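Local coordinates for protein U4/U6 snRNA-associated-splicing factor PRP24 (Saccharomyces cerevisiae, PDB 5TF6) that binds U6 snRNA through its RNA recognition motifs and acts as a recycling factor of the spliceosome in pre-mRNA splicing, at residues I180-L185 against I250-A255. Numbering follows the deposited sequence.
Sequences IMIRNL and ISVSLA. With nucleotides of chain B.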
# COMPACT_ATOMS: atom_id res chain seq x y z
N ILE A 180 0.92 -24.94 -5.72
CA ILE A 180 -0.40 -25.52 -5.74
C ILE A 180 -0.85 -25.63 -4.28
O ILE A 180 -0.03 -25.63 -3.34
CB ILE A 180 -0.43 -26.89 -6.41
CG1 ILE A 180 0.62 -27.79 -5.79
CG2 ILE A 180 -0.16 -26.78 -7.88
CD1 ILE A 180 0.48 -29.24 -6.19
N MET A 181 -2.16 -25.73 -4.14
CA MET A 181 -2.80 -26.01 -2.88
C MET A 181 -3.53 -27.32 -3.07
O MET A 181 -4.21 -27.48 -4.09
CB MET A 181 -3.87 -24.93 -2.57
CG MET A 181 -4.63 -25.12 -1.26
SD MET A 181 -5.69 -23.74 -0.80
CE MET A 181 -6.13 -24.16 0.89
N ILE A 182 -3.44 -28.17 -2.06
CA ILE A 182 -4.05 -29.48 -2.04
C ILE A 182 -5.05 -29.48 -0.92
O ILE A 182 -4.70 -29.15 0.25
CB ILE A 182 -2.99 -30.56 -1.79
CG1 ILE A 182 -1.85 -30.38 -2.79
CG2 ILE A 182 -3.62 -31.96 -1.86
CD1 ILE A 182 -0.61 -31.20 -2.51
N ARG A 183 -6.27 -29.85 -1.26
CA ARG A 183 -7.37 -29.77 -0.30
C ARG A 183 -8.05 -31.12 -0.11
O ARG A 183 -8.09 -31.96 -1.03
CB ARG A 183 -8.39 -28.76 -0.80
CG ARG A 183 -7.92 -27.33 -0.73
CD ARG A 183 -8.98 -26.39 -1.26
NE ARG A 183 -9.09 -26.41 -2.72
CZ ARG A 183 -9.80 -25.54 -3.44
NH1 ARG A 183 -10.49 -24.58 -2.87
NH2 ARG A 183 -9.83 -25.64 -4.76
N ASN A 184 -8.61 -31.31 1.08
CA ASN A 184 -9.46 -32.47 1.42
C ASN A 184 -8.66 -33.73 1.64
O ASN A 184 -9.12 -34.86 1.42
CB ASN A 184 -10.58 -32.69 0.41
CG ASN A 184 -11.70 -31.72 0.59
OD1 ASN A 184 -11.82 -31.10 1.64
ND2 ASN A 184 -12.55 -31.60 -0.43
N LEU A 185 -7.42 -33.54 2.07
CA LEU A 185 -6.63 -34.63 2.55
C LEU A 185 -7.18 -35.05 3.91
O LEU A 185 -7.81 -34.26 4.62
CB LEU A 185 -5.19 -34.20 2.71
CG LEU A 185 -4.42 -33.70 1.49
CD1 LEU A 185 -3.14 -32.99 1.91
CD2 LEU A 185 -4.09 -34.88 0.60
N ILE A 250 -9.14 -35.94 -3.73
CA ILE A 250 -8.49 -34.67 -3.42
C ILE A 250 -8.71 -33.64 -4.47
O ILE A 250 -9.07 -33.98 -5.57
CB ILE A 250 -6.97 -34.77 -3.20
CG1 ILE A 250 -6.25 -35.34 -4.43
CG2 ILE A 250 -6.65 -35.62 -1.98
CD1 ILE A 250 -4.76 -35.36 -4.23
N SER A 251 -8.48 -32.38 -4.08
CA SER A 251 -8.51 -31.26 -4.96
C SER A 251 -7.13 -30.62 -5.01
O SER A 251 -6.42 -30.62 -4.05
CB SER A 251 -9.51 -30.24 -4.49
OG SER A 251 -10.83 -30.73 -4.60
N VAL A 252 -6.76 -30.09 -6.17
CA VAL A 252 -5.46 -29.53 -6.42
C VAL A 252 -5.70 -28.39 -7.36
O VAL A 252 -6.44 -28.51 -8.37
CB VAL A 252 -4.48 -30.55 -7.07
CG1 VAL A 252 -3.07 -29.97 -7.25
CG2 VAL A 252 -4.37 -31.81 -6.22
N SER A 253 -5.13 -27.25 -7.02
CA SER A 253 -5.35 -26.04 -7.76
C SER A 253 -4.22 -25.13 -7.45
O SER A 253 -3.46 -25.36 -6.52
CB SER A 253 -6.67 -25.42 -7.35
OG SER A 253 -6.71 -25.15 -5.96
N LEU A 254 -4.04 -24.13 -8.28
CA LEU A 254 -2.99 -23.14 -8.07
C LEU A 254 -3.42 -22.31 -6.86
O LEU A 254 -4.59 -21.90 -6.73
CB LEU A 254 -2.85 -22.24 -9.31
CG LEU A 254 -2.33 -22.91 -10.62
CD1 LEU A 254 -2.35 -21.93 -11.78
CD2 LEU A 254 -0.90 -23.35 -10.44
N ALA A 255 -2.50 -22.09 -5.94
CA ALA A 255 -2.84 -21.31 -4.77
C ALA A 255 -3.26 -19.87 -5.21
O ALA A 255 -2.69 -19.31 -6.11
CB ALA A 255 -1.67 -21.28 -3.83
P A B 62 -13.45 -23.55 -9.41
OP1 A B 62 -13.26 -23.40 -7.93
OP2 A B 62 -12.40 -23.10 -10.37
O5' A B 62 -13.67 -25.07 -9.84
C5' A B 62 -14.61 -25.87 -9.12
C4' A B 62 -13.91 -27.11 -8.68
O4' A B 62 -12.75 -26.77 -7.87
C3' A B 62 -14.73 -28.01 -7.79
O3' A B 62 -15.54 -28.73 -8.68
C2' A B 62 -13.65 -28.79 -7.08
O2' A B 62 -13.03 -29.74 -7.92
C1' A B 62 -12.65 -27.68 -6.79
N9 A B 62 -12.96 -26.94 -5.58
C8 A B 62 -13.51 -25.68 -5.46
N7 A B 62 -13.67 -25.30 -4.22
C5 A B 62 -13.23 -26.38 -3.47
C6 A B 62 -13.13 -26.60 -2.10
N6 A B 62 -13.49 -25.70 -1.18
N1 A B 62 -12.63 -27.78 -1.68
C2 A B 62 -12.27 -28.68 -2.60
N3 A B 62 -12.31 -28.59 -3.92
C4 A B 62 -12.80 -27.40 -4.30
P A B 13 -5.81 -21.34 8.18
OP1 A B 13 -4.81 -20.71 9.06
OP2 A B 13 -7.01 -20.62 7.66
O5' A B 13 -4.66 -21.87 7.22
C5' A B 13 -4.84 -21.93 5.82
C4' A B 13 -3.77 -21.10 5.17
O4' A B 13 -4.02 -21.20 3.74
C3' A B 13 -3.81 -19.60 5.49
O3' A B 13 -2.61 -18.96 5.12
C2' A B 13 -4.87 -19.12 4.51
O2' A B 13 -4.60 -17.79 4.18
C1' A B 13 -4.53 -19.97 3.28
N9 A B 13 -5.56 -20.22 2.27
C8 A B 13 -6.85 -20.64 2.35
N7 A B 13 -7.44 -20.77 1.18
C5 A B 13 -6.45 -20.44 0.27
C6 A B 13 -6.43 -20.37 -1.13
N6 A B 13 -7.47 -20.66 -1.91
N1 A B 13 -5.29 -19.96 -1.72
C2 A B 13 -4.23 -19.69 -0.96
N3 A B 13 -4.12 -19.74 0.37
C4 A B 13 -5.28 -20.11 0.93
P A B 11 -13.16 -29.92 9.25
OP1 A B 11 -12.74 -30.42 7.92
OP2 A B 11 -12.47 -30.44 10.44
O5' A B 11 -13.03 -28.33 9.30
C5' A B 11 -11.77 -27.76 9.70
C4' A B 11 -11.55 -26.46 8.97
O4' A B 11 -11.36 -26.73 7.54
C3' A B 11 -12.72 -25.50 9.07
O3' A B 11 -12.26 -24.17 9.04
C2' A B 11 -13.48 -25.76 7.77
O2' A B 11 -14.29 -24.65 7.41
C1' A B 11 -12.32 -26.01 6.80
N9 A B 11 -12.61 -26.78 5.60
C8 A B 11 -12.68 -28.15 5.54
N7 A B 11 -12.91 -28.63 4.34
C5 A B 11 -12.95 -27.50 3.54
C6 A B 11 -13.13 -27.33 2.16
N6 A B 11 -13.33 -28.34 1.31
N1 A B 11 -13.14 -26.06 1.67
C2 A B 11 -12.94 -25.05 2.53
N3 A B 11 -12.73 -25.09 3.85
C4 A B 11 -12.76 -26.35 4.30
O HOH W 1 -7.27 -27.35 -4.28
O HOH W 2 -9.44 -27.73 -7.02
O HOH W 3 -11.97 -32.80 -3.19
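Met181 and Arg183 pair with Ser253 and Ser251 in antiparallel register, the two strand axes running at 159° and joined by four backbone hydrogen bonds. The shortest is Met181 N to Ser253 O, 2.7 Å. These are the first and last long strands of the third RRM, the central strand 179-185 and its neighbour 248-254. Ile180, Ile182, Val252 and Ile250 line the hydrophobic face. There Ile180 CD1 meets Val252 CG1 at 3.8 Å, and Phe199 of helix 192-199 covers Ile180, Ile182 and Val252. Leu185 CD2 packs on Ile250 CG2.

The other face meets RNA. The Arg183 guanidinium lies over the base of A62 of chain B, with NH1 3.3 Å from C5. The bend at chi3 (-75°) turns the group across the Ser251 and Ser253 side chains. Arg183 NE donates to a water at 2.6 Å, and that water donates to Met181 O and Ser253 OG. Ser251 OG donates to N3 of A62 of chain B at 2.7 Å. Met181 is extended, CG anti to the backbone N (chi1 180°), and carries SD to 3.5 Å from C6 of A13 of chain B. Asn184 OD1 accepts from N6 of A11 of chain B at 3.2 Å, while its ND2 hydrogen-bonds to O2 of a cytosine base of the RNA.

A leucine in place of Arg183 would probably leave A62 of chain B without its cationic cover and the bridging water without its NE donor. The contact thus joins an apolar core to a polar face that holds adenines by guanidinium, sulfur and hydrogen-bond contacts, consistent with RNA binding.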